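Side-chain contacts in cupin 2 conserved barrel domain protein (Leptotrichia buccalis, PDB 3RNS), which is of unknown function but belongs to the cupin superfamily and appears to pack two cupin-type beta barrels into a single chain: residues Q34-I39 against K150-M155; E183-V188 against P192-K197. All blocks are in the same frame, centred on the assembly; numbering follows the deposited sequence.

Contact 1 (Q34-I39 against K150-M155); sequences QPNSYI and KPNLVM
Asn36 and Ser37, in the hairpin turn that leads into strand 37-44, meet Asn152, which sits in the matching turn ahead of strand 153-160. Both turns are close to type I, flanked by the hairpin bonds Gln34 N to Ser37 O and Lys150 N to Leu153 O. Pro35 and Pro151 supply the fixed phi of the first corner, and the short polar asparagines suit the second. Ser37 OG donates to the backbone oxygen of Asn152 at 3.0 Å, approaching from above the carbonyl plane. With chi1 at 58°, the hydroxyl lies between the backbone N and carbonyl carbon of Ser37, a rotamer that brings it across to the other turn; a side chain this small lets the turns come close. Asn36 ND2 donates to Asn152 OD1 at 3.0 Å with a fairly straight N-H (163°). The acceptor lies in the plane of the Asn36 amide, yet the two amide planes stand 85° apart. Both asparagines were modelled in two conformations, so this bond between the amides is somewhat doubtful. The other end of the Asn36 amide, OD1, accepts from Ile110 N. Two Pro-Asn beta-hairpin turns thus meet, consistent with the interface of a bicupin-like chain.

Contact 2 (E183-V188 against P192-K197); sequences EGKYYV and PFIVKK
The Phe193 ring takes Tyr186 CB over one face, a CH-pi contact with CB 4.0 Å from the ring centroid, and Val188 CG2 at its edge, 3.8 Å from CE1. Its chi1 of 54° turns the ring back across the neighbouring strand. The Tyr186 ring has Phe193 O at its edge, while Val195 CG2 comes obliquely to 3.6 Å from CD2; these bulky groups suit a face that packs against Val177, Val179 and Ala201. Gly184 lies on that same side, where its lack of a side chain suits the tight packing beside Tyr186. The other face mixes charged residues with Tyr187, Pro192 and Ile194. Tyr187 CE1 rests 3.7 Å from Pro192 CB, and its hydroxyl is hydrogen-bonded to Lys185 NZ and to Glu212, the lysine also forming a salt bridge with Glu214. Farther along, Lys196 NZ meets Glu183 OE2 at 2.9 Å from above the carboxylate plane, a salt bridge flanked by Ile194 CG2 near OE1. Replacing Glu183 by an alanine is likely to leave the Lys196 ammonium without this mate and to uncover that flank of Ile194. Four backbone bonds complete an antiparallel beta hairpin at the edge of a four-stranded sheet within the cupin domain.

Contact 1 joins turns 111 residues apart in the chain, whereas contact 2 pairs neighbouring strands of one hairpin, with 183-188 and 192-197 only a few residues apart. Their centres are 24 Å apart and their nearest atoms about 13 Å, so they do not touch. Strand 218-225 relates them: Phe218 and Met220 pack on Tyr186 in contact 2, while Val225, at the other end, touches Gln34 and Ser37 in contact 1. Contact 2 would thus lie in the wall of the second barrel, and contact 1 probably where that barrel meets the first. Neither contact contains a metal or ligand, and both are best read as structural packing.

Contact 1 (Q34-I39 against K150-M155)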
loop_
_atom_site.group_PDB
_atom_site.type_symbol
_atom_site.label_atom_id
_atom_site.label_comp_id
_atom_site.label_asym_id
_atom_site.label_seq_id
_atom_site.Cartn_x
_atom_site.Cartn_y
_atom_site.Cartn_z
ATOM N N GLN A 34 -5.489 -11.462 7.843
ATOM C CA GLN A 34 -6.863 -11.794 8.209
ATOM C C GLN A 34 -7.246 -13.118 7.532
ATOM O O GLN A 34 -6.507 -13.623 6.676
ATOM C CB GLN A 34 -7.771 -10.664 7.760
ATOM C CG GLN A 34 -7.546 -9.342 8.470
ATOM C CD GLN A 34 -8.052 -9.329 9.906
ATOM O OE1 GLN A 34 -8.655 -10.293 10.377
ATOM N NE2 GLN A 34 -7.789 -8.231 10.614
ATOM N N PRO A 35 -8.396 -13.705 7.918
ATOM C CA PRO A 35 -8.720 -15.003 7.346
ATOM C C PRO A 35 -8.770 -15.026 5.820
ATOM O O PRO A 35 -8.342 -16.021 5.257
ATOM C CB PRO A 35 -10.100 -15.340 7.960
ATOM C CG PRO A 35 -10.148 -14.524 9.233
ATOM C CD PRO A 35 -9.393 -13.272 8.914
ATOM N N ASN A 36 -9.202 -13.935 5.163
ATOM C CA ASN A 36 -9.252 -13.963 3.688
ATOM C C ASN A 36 -8.597 -12.791 2.972
ATOM O O ASN A 36 -8.823 -12.590 1.784
ATOM C CB ASN A 36 -10.685 -14.140 3.169
ATOM C CG ASN A 36 -10.731 -14.684 1.728
ATOM O OD1 ASN A 36 -10.058 -15.663 1.397
ATOM N ND2 ASN A 36 -11.520 -14.038 0.871
ATOM N N SER A 37 -7.721 -12.060 3.663
ATOM C CA SER A 37 -6.890 -11.087 2.985
ATOM C C SER A 37 -5.643 -10.783 3.855
ATOM O O SER A 37 -5.601 -11.078 5.047
ATOM C CB SER A 37 -7.683 -9.802 2.682
ATOM O OG SER A 37 -8.202 -9.228 3.888
ATOM N N TYR A 38 -4.634 -10.218 3.245
ATOM C CA TYR A 38 -3.393 -9.895 3.958
ATOM C C TYR A 38 -2.643 -8.830 3.234
ATOM O O TYR A 38 -2.910 -8.517 2.058
ATOM C CB TYR A 38 -2.498 -11.140 4.061
ATOM C CG TYR A 38 -1.979 -11.622 2.729
ATOM C CD1 TYR A 38 -2.723 -12.492 1.931
ATOM C CD2 TYR A 38 -0.755 -11.200 2.256
ATOM C CE1 TYR A 38 -2.243 -12.924 0.702
ATOM C CE2 TYR A 38 -0.273 -11.614 1.023
ATOM C CZ TYR A 38 -1.022 -12.459 0.249
ATOM O OH TYR A 38 -0.540 -12.858 -1.002
ATOM N N ILE A 39 -1.655 -8.294 3.927
ATOM C CA ILE A 39 -0.737 -7.347 3.349
ATOM C C ILE A 39 0.662 -7.821 3.745
ATOM O O ILE A 39 0.891 -8.071 4.937
ATOM C CB ILE A 39 -0.882 -5.911 3.912
ATOM C CG1 ILE A 39 -2.286 -5.313 3.702
ATOM C CG2 ILE A 39 0.106 -4.986 3.220
ATOM C CD1 ILE A 39 -2.463 -3.842 4.334
ATOM N N LYS A 150 -14.479 -4.816 -1.962
ATOM C CA LYS A 150 -14.856 -6.223 -1.775
ATOM C C LYS A 150 -15.128 -6.461 -0.301
ATOM O O LYS A 150 -14.731 -5.659 0.538
ATOM C CB LYS A 150 -13.711 -7.105 -2.190
ATOM C CG LYS A 150 -13.277 -6.929 -3.600
ATOM C CD LYS A 150 -12.149 -7.893 -3.880
ATOM C CE LYS A 150 -11.580 -7.726 -5.290
ATOM N NZ LYS A 150 -12.477 -8.389 -6.316
ATOM N N PRO A 151 -15.771 -7.582 0.046
ATOM C CA PRO A 151 -16.103 -7.684 1.462
ATOM C C PRO A 151 -14.889 -7.877 2.398
ATOM O O PRO A 151 -15.001 -7.640 3.595
ATOM C CB PRO A 151 -17.055 -8.901 1.519
ATOM C CG PRO A 151 -16.943 -9.598 0.140
ATOM C CD PRO A 151 -15.888 -8.880 -0.648
ATOM N N ASN A 152 -13.748 -8.288 1.874
ATOM C CA ASN A 152 -12.572 -8.454 2.743
ATOM C C ASN A 152 -11.471 -7.447 2.452
ATOM O O ASN A 152 -10.459 -7.418 3.146
ATOM C CB ASN A 152 -12.020 -9.879 2.674
ATOM C CG ASN A 152 -13.068 -10.952 3.018
ATOM O OD1 ASN A 152 -13.172 -11.951 2.331
ATOM N ND2 ASN A 152 -13.815 -10.749 4.087
ATOM N N LEU A 153 -11.678 -6.581 1.464
ATOM C CA LEU A 153 -10.619 -5.689 1.018
ATOM C C LEU A 153 -11.162 -4.447 0.300
ATOM O O LEU A 153 -11.984 -4.538 -0.640
ATOM C CB LEU A 153 -9.686 -6.468 0.083
ATOM C CG LEU A 153 -8.502 -5.708 -0.492
ATOM C CD1 LEU A 153 -7.521 -5.319 0.638
ATOM C CD2 LEU A 153 -7.810 -6.531 -1.623
ATOM N N VAL A 154 -10.719 -3.288 0.767
ATOM C CA VAL A 154 -11.042 -2.010 0.147
ATOM C C VAL A 154 -9.763 -1.219 -0.033
ATOM O O VAL A 154 -8.958 -1.087 0.933
ATOM C CB VAL A 154 -12.088 -1.209 0.985
ATOM C CG1 VAL A 154 -12.372 0.188 0.377
ATOM C CG2 VAL A 154 -13.349 -2.026 1.123
HETATM N N MSE A 155 -9.531 -0.734 -1.260
HETATM C CA MSE A 155 -8.371 0.112 -1.536
HETATM C C MSE A 155 -8.827 1.371 -2.233
HETATM O O MSE A 155 -9.571 1.320 -3.211
HETATM C CB MSE A 155 -7.299 -0.601 -2.394
HETATM C CG MSE A 155 -6.741 -1.882 -1.755
HETATM SE SE MSE A 155 -5.500 -2.878 -2.889
HETATM C CE MSE A 155 -4.010 -1.630 -2.906
#

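Contact 2 (E183-V188 against P192-K197)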
loop_
_atom_site.group_PDB
_atom_site.type_symbol
_atom_site.label_atom_id
_atom_site.label_comp_id
_atom_site.label_asym_id
_atom_site.label_seq_id
_atom_site.Cartn_x
_atom_site.Cartn_y
_atom_site.Cartn_z
ATOM N N GLU A 183 2.551 15.457 3.128
ATOM C CA GLU A 183 2.515 14.836 4.412
ATOM C C GLU A 183 1.199 15.125 5.035
ATOM O O GLU A 183 0.576 16.168 4.769
ATOM C CB GLU A 183 3.681 15.261 5.310
ATOM C CG GLU A 183 3.674 16.661 5.719
ATOM C CD GLU A 183 4.783 17.015 6.764
ATOM O OE1 GLU A 183 4.392 17.566 7.835
ATOM O OE2 GLU A 183 6.003 16.788 6.493
ATOM N N GLY A 184 0.742 14.149 5.809
ATOM C CA GLY A 184 -0.577 14.215 6.426
ATOM C C GLY A 184 -0.522 14.058 7.913
ATOM O O GLY A 184 0.416 13.451 8.460
ATOM N N LYS A 185 -1.486 14.657 8.586
ATOM C CA LYS A 185 -1.566 14.570 10.025
ATOM C C LYS A 185 -2.690 13.638 10.397
ATOM O O LYS A 185 -3.874 13.909 10.114
ATOM C CB LYS A 185 -1.786 15.919 10.642
ATOM C CG LYS A 185 -1.883 15.835 12.153
ATOM C CD LYS A 185 -1.573 17.188 12.747
ATOM C CE LYS A 185 -1.772 17.252 14.250
ATOM N NZ LYS A 185 -2.337 18.597 14.623
ATOM N N TYR A 186 -2.346 12.513 10.985
ATOM C CA TYR A 186 -3.357 11.524 11.364
ATOM C C TYR A 186 -3.604 11.528 12.850
ATOM O O TYR A 186 -2.791 12.015 13.622
ATOM C CB TYR A 186 -2.933 10.131 10.933
ATOM C CG TYR A 186 -2.943 9.941 9.458
ATOM C CD1 TYR A 186 -3.998 9.294 8.831
ATOM C CD2 TYR A 186 -1.895 10.407 8.673
ATOM C CE1 TYR A 186 -3.995 9.113 7.459
ATOM C CE2 TYR A 186 -1.915 10.261 7.310
ATOM C CZ TYR A 186 -2.940 9.603 6.714
ATOM O OH TYR A 186 -2.946 9.436 5.337
ATOM N N TYR A 187 -4.796 11.088 13.239
ATOM C CA TYR A 187 -5.131 10.935 14.625
ATOM C C TYR A 187 -5.705 9.549 14.829
ATOM O O TYR A 187 -6.512 9.058 14.000
ATOM C CB TYR A 187 -6.171 11.946 15.087
ATOM C CG TYR A 187 -5.815 13.419 14.934
ATOM C CD1 TYR A 187 -5.401 14.194 16.021
ATOM C CD2 TYR A 187 -5.944 14.042 13.713
ATOM C CE1 TYR A 187 -5.116 15.551 15.856
ATOM C CE2 TYR A 187 -5.665 15.358 13.543
ATOM C CZ TYR A 187 -5.252 16.120 14.606
ATOM O OH TYR A 187 -4.974 17.467 14.339
ATOM N N VAL A 188 -5.293 8.909 15.920
ATOM C CA VAL A 188 -5.908 7.647 16.339
ATOM C C VAL A 188 -6.301 7.822 17.788
ATOM O O VAL A 188 -5.447 8.087 18.621
ATOM C CB VAL A 188 -4.955 6.423 16.168
ATOM C CG1 VAL A 188 -5.535 5.156 16.880
ATOM C CG2 VAL A 188 -4.738 6.136 14.674
ATOM N N PRO A 192 -2.280 12.506 17.793
ATOM C CA PRO A 192 -1.758 13.001 16.506
ATOM C C PRO A 192 -0.363 12.494 16.120
ATOM O O PRO A 192 0.474 12.227 16.978
ATOM C CB PRO A 192 -1.711 14.514 16.706
ATOM C CG PRO A 192 -1.757 14.726 18.189
ATOM C CD PRO A 192 -1.909 13.421 18.884
ATOM N N PHE A 193 -0.143 12.306 14.828
ATOM C CA PHE A 193 1.164 11.951 14.326
ATOM C C PHE A 193 1.160 12.270 12.848
ATOM O O PHE A 193 0.098 12.253 12.168
ATOM C CB PHE A 193 1.514 10.474 14.615
ATOM C CG PHE A 193 0.489 9.486 14.118
ATOM C CD1 PHE A 193 -0.608 9.176 14.867
ATOM C CD2 PHE A 193 0.660 8.863 12.915
ATOM C CE1 PHE A 193 -1.555 8.277 14.405
ATOM C CE2 PHE A 193 -0.248 7.940 12.453
ATOM C CZ PHE A 193 -1.384 7.668 13.191
ATOM N N ILE A 194 2.329 12.669 12.382
ATOM C CA ILE A 194 2.511 13.047 11.022
ATOM C C ILE A 194 3.029 11.835 10.275
ATOM O O ILE A 194 3.973 11.150 10.738
ATOM C CB ILE A 194 3.604 14.124 10.863
ATOM C CG1 ILE A 194 3.284 15.351 11.702
ATOM C CG2 ILE A 194 3.818 14.416 9.373
ATOM C CD1 ILE A 194 1.992 15.902 11.465
ATOM N N VAL A 195 2.467 11.594 9.101
ATOM C CA VAL A 195 2.964 10.585 8.165
ATOM C C VAL A 195 3.432 11.319 6.909
ATOM O O VAL A 195 2.656 12.029 6.271
ATOM C CB VAL A 195 1.882 9.564 7.848
ATOM C CG1 VAL A 195 2.419 8.439 6.931
ATOM C CG2 VAL A 195 1.365 8.987 9.155
ATOM N N LYS A 196 4.730 11.223 6.631
ATOM C CA LYS A 196 5.343 11.901 5.531
ATOM C C LYS A 196 5.367 11.058 4.287
ATOM O O LYS A 196 5.074 9.853 4.319
ATOM C CB LYS A 196 6.753 12.261 5.887
ATOM C CG LYS A 196 6.837 13.153 7.112
ATOM C CD LYS A 196 8.323 13.417 7.403
ATOM C CE LYS A 196 8.528 14.394 8.559
ATOM N NZ LYS A 196 7.515 15.506 8.574
ATOM N N LYS A 197 5.687 11.689 3.164
ATOM C CA LYS A 197 5.750 10.950 1.904
ATOM C C LYS A 197 6.710 9.765 2.075
ATOM O O LYS A 197 7.821 9.952 2.526
ATOM C CB LYS A 197 6.245 11.856 0.764
ATOM C CG LYS A 197 6.448 11.120 -0.520
ATOM C CD LYS A 197 7.124 12.005 -1.543
ATOM C CE LYS A 197 7.383 11.199 -2.819
ATOM N NZ LYS A 197 7.805 12.136 -3.904
#